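Local coordinates for putative extracellular solute-binding protein (Bordetella bronchiseptica, PDB 4P56), which binds mandelate of either hand and probably delivers such acids from the periplasm to a TRAP transporter in the membrane, at residues D123-Y128 with A132-G137; R139-Y144 with R260-H265. All coordinates share one frame; numbering follows the deposited sequence.

Contact 1: D123-Y128 with A132-G137; sequences DTYEKY and ADEHKG
Tyr125 reaches from helix 114-129 to the loop that leads back into strand 139-145, and its hydroxyl gives a very short hydrogen bond to Glu134, 2.5 Å from OH to OE1. The tyrosine's CG stands anti to its backbone N (chi1 -155°), which sends the ring off the helix toward the loop. Glu134 OE1 arrives at the ring edge, in its plane, while the carboxylate itself is turned 33° from that plane. Its extended chain runs past the hydroxyl, with CB 3.3 Å from Tyr125 OH. His135 comes up next to it: the rings stand nearly perpendicular, at 87°, and His135 CE1 lies 3.4 Å from Tyr125 OH. In this close-packed part Tyr125 is buried against Leu140 and Ile143 of the strand, and His135 against Leu140. The wetter part is bridged by water. One molecule donates to Tyr125 OH at 2.7 Å and accepts from the backbone N of Glu134 at 3.0 Å; a second lies 2.9 Å from His135 ND1 and gives only a weak bond to the same hydroxyl. Beyond the pair, Glu134 OE2 takes the backbone N-H of Leu101 and His135 NE2 bonds to His92. If the short OH to OE1 distance is real, the bond is probably strong, and with Leu101 N on the other oxygen it would favour the charged form of Glu134.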
ATOM      1  N   ASP A 123      -1.468  -4.927 -13.218  1.00  9.32           N
ATOM      2  CA  ASP A 123      -1.356  -5.356 -14.606  1.00 11.81           C
ATOM      3  C   ASP A 123       0.112  -5.697 -14.881  1.00 10.65           C
ATOM      4  O   ASP A 123       0.420  -6.677 -15.563  1.00 10.28           O
ATOM      5  CB  ASP A 123      -1.861  -4.279 -15.576  1.00 11.45           C
ATOM      6  CG  ASP A 123      -3.398  -4.221 -15.673  1.00 21.21           C
ATOM      7  OD1 ASP A 123      -4.075  -5.153 -15.201  1.00 17.82           O
ATOM      8  OD2 ASP A 123      -3.943  -3.240 -16.243  1.00 19.06           O
ATOM      9  N   THR A 124       1.022  -4.911 -14.321  1.00  9.94           N
ATOM     10  CA  THR A 124       2.457  -5.108 -14.588  1.00 10.28           C
ATOM     11  C   THR A 124       2.918  -6.397 -13.890  1.00 10.17           C
ATOM     12  O   THR A 124       3.622  -7.226 -14.493  1.00 10.58           O
ATOM     13  CB  THR A 124       3.258  -3.906 -14.083  1.00 10.30           C
ATOM     14  OG1 THR A 124       2.857  -2.712 -14.804  1.00 10.55           O
ATOM     15  CG2 THR A 124       4.748  -4.125 -14.256  1.00 10.70           C
ATOM     16  N   TYR A 125       2.524  -6.544 -12.621  1.00  9.72           N
ATOM     17  CA  TYR A 125       2.904  -7.700 -11.797  1.00  9.69           C
ATOM     18  C   TYR A 125       2.395  -9.000 -12.427  1.00  9.88           C
ATOM     19  O   TYR A 125       3.124  -9.969 -12.561  1.00 10.24           O
ATOM     20  CB  TYR A 125       2.373  -7.558 -10.343  1.00  9.27           C
ATOM     21  CG  TYR A 125       3.212  -8.348  -9.332  1.00  9.40           C
ATOM     22  CD1 TYR A 125       2.953  -9.672  -9.080  1.00  9.54           C
ATOM     23  CD2 TYR A 125       4.311  -7.771  -8.709  1.00  9.49           C
ATOM     24  CE1 TYR A 125       3.740 -10.412  -8.184  1.00  9.81           C
ATOM     25  CE2 TYR A 125       5.106  -8.499  -7.830  1.00  9.74           C
ATOM     26  CZ  TYR A 125       4.811  -9.821  -7.569  1.00  9.91           C
ATOM     27  OH  TYR A 125       5.613 -10.552  -6.696  1.00 10.29           O
ATOM     28  N   GLU A 126       1.132  -8.995 -12.818  1.00 11.07           N
ATOM     29  CA  GLU A 126       0.532 -10.147 -13.467  1.00 11.14           C
ATOM     30  C   GLU A 126       1.258 -10.510 -14.774  1.00 10.82           C
ATOM     31  O   GLU A 126       1.549 -11.667 -15.018  1.00 11.48           O
ATOM     32  CB  GLU A 126      -0.928  -9.817 -13.765  1.00 11.78           C
ATOM     33  CG  GLU A 126      -1.581 -10.828 -14.666  1.00 19.81           C
ATOM     34  CD  GLU A 126      -3.017 -10.492 -14.942  1.00 25.42           C
ATOM     35  OE1 GLU A 126      -3.284  -9.464 -15.623  1.00 23.56           O
ATOM     36  OE2 GLU A 126      -3.863 -11.262 -14.456  1.00 21.22           O
ATOM     37  N   LYS A 127       1.525  -9.519 -15.618  1.00 10.67           N
ATOM     38  CA  LYS A 127       2.137  -9.802 -16.923  1.00 15.73           C
ATOM     39  C   LYS A 127       3.606 -10.224 -16.835  1.00 13.84           C
ATOM     40  O   LYS A 127       4.047 -11.064 -17.594  1.00 12.25           O
ATOM     41  CB  LYS A 127       2.014  -8.570 -17.838  1.00 11.54           C
ATOM     42  CG  LYS A 127       2.717  -8.749 -19.206  1.00 22.00           C
ATOM     43  CD  LYS A 127       2.231  -7.686 -20.145  1.00 19.90           C
ATOM     44  CE  LYS A 127       2.662  -7.904 -21.584  1.00 33.72           C
ATOM     45  NZ  LYS A 127       2.156  -6.762 -22.397  1.00 27.48           N
ATOM     46  N   TYR A 128       4.373  -9.640 -15.924  1.00 11.93           N
ATOM     47  CA  TYR A 128       5.832  -9.805 -15.980  1.00 12.03           C
ATOM     48  C   TYR A 128       6.459 -10.489 -14.761  1.00 11.96           C
ATOM     49  O   TYR A 128       7.568 -11.010 -14.852  1.00 12.52           O
ATOM     50  CB  TYR A 128       6.532  -8.443 -16.160  1.00 12.16           C
ATOM     51  CG  TYR A 128       6.228  -7.721 -17.453  1.00 12.52           C
ATOM     52  CD1 TYR A 128       6.921  -8.020 -18.616  1.00 13.32           C
ATOM     53  CD2 TYR A 128       5.266  -6.726 -17.507  1.00 14.67           C
ATOM     54  CE1 TYR A 128       6.651  -7.368 -19.784  1.00 15.67           C
ATOM     55  CE2 TYR A 128       4.985  -6.067 -18.690  1.00 16.67           C
ATOM     56  CZ  TYR A 128       5.677  -6.397 -19.823  1.00 16.89           C
ATOM     57  OH  TYR A 128       5.402  -5.725 -20.992  1.00 16.37           O
ATOM     58  N   ALA A 132       8.390 -15.080 -10.727  1.00 12.24           N
ATOM     59  CA  ALA A 132       9.436 -14.961  -9.709  1.00 13.59           C
ATOM     60  C   ALA A 132       9.052 -15.553  -8.327  1.00 15.84           C
ATOM     61  O   ALA A 132       9.919 -15.719  -7.448  1.00 14.47           O
ATOM     62  CB  ALA A 132       9.798 -13.511  -9.567  1.00 13.73           C
ATOM     63  N   ASP A 133       7.761 -15.813  -8.132  1.00 11.47           N
ATOM     64  CA  ASP A 133       7.236 -16.559  -6.974  1.00 15.00           C
ATOM     65  C   ASP A 133       7.459 -15.828  -5.643  1.00  9.92           C
ATOM     66  O   ASP A 133       7.667 -16.466  -4.610  1.00 12.96           O
ATOM     67  CB  ASP A 133       7.896 -17.958  -6.918  1.00 13.45           C
ATOM     68  CG  ASP A 133       7.098 -18.974  -6.134  1.00 21.93           C
ATOM     69  OD1 ASP A 133       5.858 -18.789  -5.990  1.00 16.14           O
ATOM     70  OD2 ASP A 133       7.731 -19.987  -5.700  1.00 17.67           O
ATOM     71  N   GLU A 134       7.373 -14.501  -5.638  1.00  8.88           N
ATOM     72  CA  GLU A 134       7.530 -13.767  -4.378  1.00  8.41           C
ATOM     73  C   GLU A 134       6.471 -14.143  -3.335  1.00  8.16           C
ATOM     74  O   GLU A 134       6.749 -14.049  -2.136  1.00  9.41           O
ATOM     75  CB  GLU A 134       7.474 -12.270  -4.612  1.00  7.94           C
ATOM     76  CG  GLU A 134       8.625 -11.714  -5.413  1.00  8.27           C
ATOM     77  CD  GLU A 134       8.651 -10.220  -5.403  1.00  7.89           C
ATOM     78  OE1 GLU A 134       7.560  -9.572  -5.556  1.00  7.47           O
ATOM     79  OE2 GLU A 134       9.780  -9.680  -5.203  1.00  9.28           O
ATOM     80  N   HIS A 135       5.267 -14.531  -3.776  1.00 12.62           N
ATOM     81  CA  HIS A 135       4.160 -14.869  -2.858  1.00 13.99           C
ATOM     82  C   HIS A 135       4.075 -16.385  -2.635  1.00  9.72           C
ATOM     83  O   HIS A 135       2.990 -16.961  -2.593  1.00 12.80           O
ATOM     84  CB  HIS A 135       2.817 -14.330  -3.406  1.00 11.12           C
ATOM     85  CG  HIS A 135       2.768 -12.839  -3.486  1.00  7.38           C
ATOM     86  ND1 HIS A 135       3.423 -12.120  -4.459  1.00  9.23           N
ATOM     87  CD2 HIS A 135       2.182 -11.943  -2.672  1.00  7.47           C
ATOM     88  CE1 HIS A 135       3.245 -10.825  -4.231  1.00 12.63           C
ATOM     89  NE2 HIS A 135       2.508 -10.701  -3.149  1.00  7.24           N
ATOM     90  N   LYS A 136       5.238 -17.036  -2.540  1.00  9.42           N
ATOM     91  CA  LYS A 136       5.294 -18.488  -2.461  1.00 12.22           C
ATOM     92  C   LYS A 136       4.404 -18.992  -1.333  1.00 10.33           C
ATOM     93  O   LYS A 136       4.429 -18.440  -0.233  1.00 14.50           O
ATOM     94  CB  LYS A 136       6.730 -18.940  -2.191  1.00 11.81           C
ATOM     95  CG  LYS A 136       6.901 -20.443  -2.118  1.00 16.93           C
ATOM     96  CD  LYS A 136       8.351 -20.830  -1.801  1.00 25.18           C
ATOM     97  CE  LYS A 136       8.572 -22.324  -2.025  1.00 26.63           C
ATOM     98  NZ  LYS A 136       9.950 -22.698  -1.651  1.00 24.94           N
ATOM     99  N   GLY A 137       3.643 -20.045  -1.609  1.00 15.83           N
ATOM    100  CA  GLY A 137       2.943 -20.778  -0.567  1.00 18.05           C
ATOM    101  C   GLY A 137       1.492 -20.365  -0.350  1.00 17.62           C
ATOM    102  O   GLY A 137       0.777 -21.020   0.403  1.00 12.27           O
TER
HETATM  103  O   HOH W   1       6.520 -12.735  -7.967  1.00  9.79           O
HETATM  104  O   HOH W   2       4.231 -13.722  -6.679  1.00 10.20           O

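Contact 2: R139-Y144 with R260-H265; sequences RLLGIY and RLSGRH
A classic beta bulge in strand 139-145, where Leu141 and Gly142 both face Val240 of the neighbouring strand, is the site at which the turn leading into helix 263-285 meets the sheet. Across it, Gly263 N donates to Leu141 O at 2.9 Å. The bond is bent, with 147° at the hydrogen, and the donor is tilted 34° from the carbonyl plane. Beside it Ser262 CB packs 3.4 Å from the same oxygen, Leu141 O. Ser262 OG, placed beside its backbone N by chi1 of -64°, lies alongside the leucine chain, 3.7 Å from Leu141 CB; this is a packing contact, since the hydroxyl bonds to Leu258 O. Gly142, having no CB, permits the close approach of its CA to Gly263 CA, 4.3 Å; at Gly263 it is the positive phi that favours glycine. A water nearby accepts from Ile143 N at 2.8 Å; its link to Gly263 O is doubtful, being too short. Trp49 of helix 40-56 packs on both Leu141 and Ser262, so that helix closes one flank of the junction; strand 237-242 pairs with strand 139-145 through the sheet, and helix 114-129 packs on Ile143 and Leu140.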
ATOM      1  N   ARG A 139      -2.075 -18.418  -2.661  1.00 10.27           N
ATOM      2  CA  ARG A 139      -2.513 -17.956  -3.975  1.00 10.18           C
ATOM      3  C   ARG A 139      -2.647 -16.466  -3.944  1.00  9.52           C
ATOM      4  O   ARG A 139      -3.299 -15.912  -3.065  1.00  9.71           O
ATOM      5  CB  ARG A 139      -3.826 -18.585  -4.421  1.00 12.01           C
ATOM      6  CG  ARG A 139      -4.375 -17.918  -5.677  1.00 14.16           C
ATOM      7  CD  ARG A 139      -5.694 -18.519  -6.142  1.00 15.28           C
ATOM      8  NE  ARG A 139      -5.448 -19.747  -6.890  1.00 23.19           N
ATOM      9  CZ  ARG A 139      -5.274 -19.820  -8.205  1.00 26.45           C
ATOM     10  NH1 ARG A 139      -5.357 -18.739  -8.978  1.00 15.26           N
ATOM     11  NH2 ARG A 139      -5.040 -21.001  -8.757  1.00 25.81           N
ATOM     12  N   LEU A 140      -1.971 -15.798  -4.879  1.00  8.86           N
ATOM     13  CA  LEU A 140      -2.068 -14.348  -4.995  1.00  8.53           C
ATOM     14  C   LEU A 140      -3.298 -14.012  -5.832  1.00  8.64           C
ATOM     15  O   LEU A 140      -3.375 -14.358  -6.999  1.00  9.80           O
ATOM     16  CB  LEU A 140      -0.816 -13.784  -5.673  1.00  8.08           C
ATOM     17  CG  LEU A 140      -0.774 -12.278  -5.938  1.00  9.71           C
ATOM     18  CD1 LEU A 140      -0.872 -11.462  -4.658  1.00  7.21           C
ATOM     19  CD2 LEU A 140       0.482 -11.898  -6.732  1.00 15.00           C
ATOM     20  N   LEU A 141      -4.255 -13.323  -5.236  1.00  8.78           N
ATOM     21  CA  LEU A 141      -5.467 -12.948  -5.966  1.00  9.39           C
ATOM     22  C   LEU A 141      -5.276 -11.586  -6.671  1.00 11.85           C
ATOM     23  O   LEU A 141      -5.720 -11.394  -7.799  1.00 10.58           O
ATOM     24  CB  LEU A 141      -6.671 -12.902  -5.031  1.00  9.45           C
ATOM     25  CG  LEU A 141      -7.147 -14.238  -4.490  1.00 10.50           C
ATOM     26  CD1 LEU A 141      -8.276 -14.024  -3.483  1.00 13.97           C
ATOM     27  CD2 LEU A 141      -7.625 -15.222  -5.621  1.00 10.71           C
ATOM     28  N   GLY A 142      -4.611 -10.645  -6.016  1.00  8.20           N
ATOM     29  CA  GLY A 142      -4.482  -9.315  -6.590  1.00  9.52           C
ATOM     30  C   GLY A 142      -3.602  -8.416  -5.750  1.00  7.46           C
ATOM     31  O   GLY A 142      -3.230  -8.787  -4.641  1.00  7.17           O
ATOM     32  N   ILE A 143      -3.263  -7.257  -6.306  1.00  7.32           N
ATOM     33  CA  ILE A 143      -2.446  -6.282  -5.632  1.00  6.87           C
ATOM     34  C   ILE A 143      -3.118  -4.933  -5.827  1.00  7.03           C
ATOM     35  O   ILE A 143      -3.756  -4.689  -6.838  1.00  8.39           O
ATOM     36  CB  ILE A 143      -1.019  -6.240  -6.221  1.00  9.02           C
ATOM     37  CG1 ILE A 143      -0.254  -7.511  -5.869  1.00  7.73           C
ATOM     38  CG2 ILE A 143      -0.273  -5.012  -5.727  1.00 14.62           C
ATOM     39  CD1 ILE A 143       1.055  -7.681  -6.688  1.00 20.10           C
ATOM     40  N   TYR A 144      -2.977  -4.061  -4.850  1.00  8.34           N
ATOM     41  CA  TYR A 144      -3.425  -2.689  -4.973  1.00  7.96           C
ATOM     42  C   TYR A 144      -2.371  -1.798  -4.293  1.00  6.68           C
ATOM     43  O   TYR A 144      -1.468  -2.280  -3.627  1.00  6.31           O
ATOM     44  CB  TYR A 144      -4.831  -2.480  -4.339  1.00  8.32           C
ATOM     45  CG  TYR A 144      -4.924  -2.826  -2.853  1.00  7.08           C
ATOM     46  CD1 TYR A 144      -4.454  -1.964  -1.888  1.00  6.84           C
ATOM     47  CD2 TYR A 144      -5.473  -4.013  -2.437  1.00 11.28           C
ATOM     48  CE1 TYR A 144      -4.528  -2.276  -0.544  1.00  9.38           C
ATOM     49  CE2 TYR A 144      -5.554  -4.343  -1.092  1.00 13.05           C
ATOM     50  CZ  TYR A 144      -5.071  -3.471  -0.154  1.00  9.78           C
ATOM     51  OH  TYR A 144      -5.144  -3.788   1.187  1.00 11.93           O
ATOM     52  N   ARG A 260     -11.944 -13.949 -11.572  1.00 12.89           N
ATOM     53  CA  ARG A 260     -12.455 -12.859 -12.416  1.00 13.77           C
ATOM     54  C   ARG A 260     -12.774 -11.599 -11.596  1.00 16.56           C
ATOM     55  O   ARG A 260     -12.652 -10.467 -12.080  1.00 13.17           O
ATOM     56  CB  ARG A 260     -13.686 -13.377 -13.135  1.00 16.76           C
ATOM     57  CG  ARG A 260     -14.426 -12.422 -14.012  1.00 27.10           C
ATOM     58  CD  ARG A 260     -15.417 -13.232 -14.886  1.00 32.35           C
ATOM     59  NE  ARG A 260     -16.536 -13.780 -14.118  1.00 32.99           N
ATOM     60  CZ  ARG A 260     -16.803 -15.080 -13.937  1.00 35.29           C
ATOM     61  NH1 ARG A 260     -16.038 -16.036 -14.454  1.00 30.90           N
ATOM     62  NH2 ARG A 260     -17.857 -15.433 -13.214  1.00 33.95           N
ATOM     63  N   LEU A 261     -13.177 -11.808 -10.351  1.00 11.70           N
ATOM     64  CA  LEU A 261     -13.484 -10.717  -9.430  1.00 12.57           C
ATOM     65  C   LEU A 261     -12.222 -10.235  -8.717  1.00 14.32           C
ATOM     66  O   LEU A 261     -12.258  -9.302  -7.924  1.00  8.60           O
ATOM     67  CB  LEU A 261     -14.518 -11.176  -8.405  1.00 12.32           C
ATOM     68  CG  LEU A 261     -15.925 -11.365  -8.975  1.00 10.11           C
ATOM     69  CD1 LEU A 261     -16.873 -11.964  -7.938  1.00 16.28           C
ATOM     70  CD2 LEU A 261     -16.485 -10.017  -9.524  1.00 15.18           C
ATOM     71  N   SER A 262     -11.090 -10.870  -9.005  1.00 11.25           N
ATOM     72  CA  SER A 262      -9.838 -10.463  -8.367  1.00  7.93           C
ATOM     73  C   SER A 262      -8.982  -9.692  -9.368  1.00  9.36           C
ATOM     74  O   SER A 262      -9.519  -9.021 -10.248  1.00 11.90           O
ATOM     75  CB  SER A 262      -9.116 -11.700  -7.811  1.00  7.88           C
ATOM     76  OG  SER A 262      -9.893 -12.316  -6.770  1.00 10.92           O
ATOM     77  N   GLY A 263      -7.654  -9.779  -9.251  1.00  9.23           N
ATOM     78  CA  GLY A 263      -6.777  -9.143 -10.222  1.00 10.93           C
ATOM     79  C   GLY A 263      -7.154  -7.698 -10.498  1.00 15.12           C
ATOM     80  O   GLY A 263      -7.234  -6.903  -9.602  1.00  9.06           O
ATOM     81  N   ARG A 264      -7.363  -7.354 -11.759  1.00 10.33           N
ATOM     82  CA  ARG A 264      -7.543  -5.964 -12.135  1.00 10.74           C
ATOM     83  C   ARG A 264      -8.827  -5.377 -11.532  1.00 11.17           C
ATOM     84  O   ARG A 264      -8.906  -4.169 -11.198  1.00 10.36           O
ATOM     85  CB  ARG A 264      -7.608  -5.907 -13.655  1.00 12.24           C
ATOM     86  CG  ARG A 264      -7.585  -4.532 -14.213  1.00 20.49           C
ATOM     87  CD  ARG A 264      -7.791  -4.682 -15.691  1.00 32.13           C
ATOM     88  NE  ARG A 264      -6.898  -3.823 -16.432  1.00 33.10           N
ATOM     89  CZ  ARG A 264      -7.073  -2.514 -16.537  1.00 33.44           C
ATOM     90  NH1 ARG A 264      -8.109  -1.927 -15.941  1.00 29.12           N
ATOM     91  NH2 ARG A 264      -6.213  -1.793 -17.241  1.00 46.71           N
ATOM     92  N   HIS A 265      -9.850  -6.220 -11.437  1.00 12.03           N
ATOM     93  CA  HIS A 265     -11.142  -5.806 -10.854  1.00 14.41           C
ATOM     94  C   HIS A 265     -10.964  -5.401  -9.405  1.00 11.49           C
ATOM     95  O   HIS A 265     -11.457  -4.363  -8.979  1.00 10.23           O
ATOM     96  CB  HIS A 265     -12.132  -6.953 -10.923  1.00 14.92           C
ATOM     97  CG  HIS A 265     -13.495  -6.611 -10.419  1.00 15.23           C
ATOM     98  ND1 HIS A 265     -14.428  -5.944 -11.184  1.00 25.75           N
ATOM     99  CD2 HIS A 265     -14.093  -6.862  -9.234  1.00 14.65           C
ATOM    100  CE1 HIS A 265     -15.542  -5.798 -10.490  1.00 29.29           C
ATOM    101  NE2 HIS A 265     -15.363  -6.336  -9.296  1.00 16.88           N
TER
HETATM  102  O   HOH W   3      -5.272  -6.749  -8.169  1.00 35.96           O

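Contacts 1 and 2 are consecutive along the chain, since the loop of contact 1 runs directly into the strand of contact 2, and their centres are 11 Å apart. Tyr125 bridges them by packing: its CG lies 3.5 Å from Ile143 CD1. His135 adds a second touch, with CD2 3.7 Å from Leu140 CD1. Two residues earlier than Tyr125 on the same helix, a salt bridge joins Asp123 OD2 to Arg264 NH2 at 2.9 Å, tying helix 114-129 to helix 263-285 directly. Strand 139-145 reaches the edge of the mandelate pocket at Tyr144, whose OH hydrogen-bonds to His238 and whose ring meets Trp274, both pocket residues, and so links the two contacts with the ligand site.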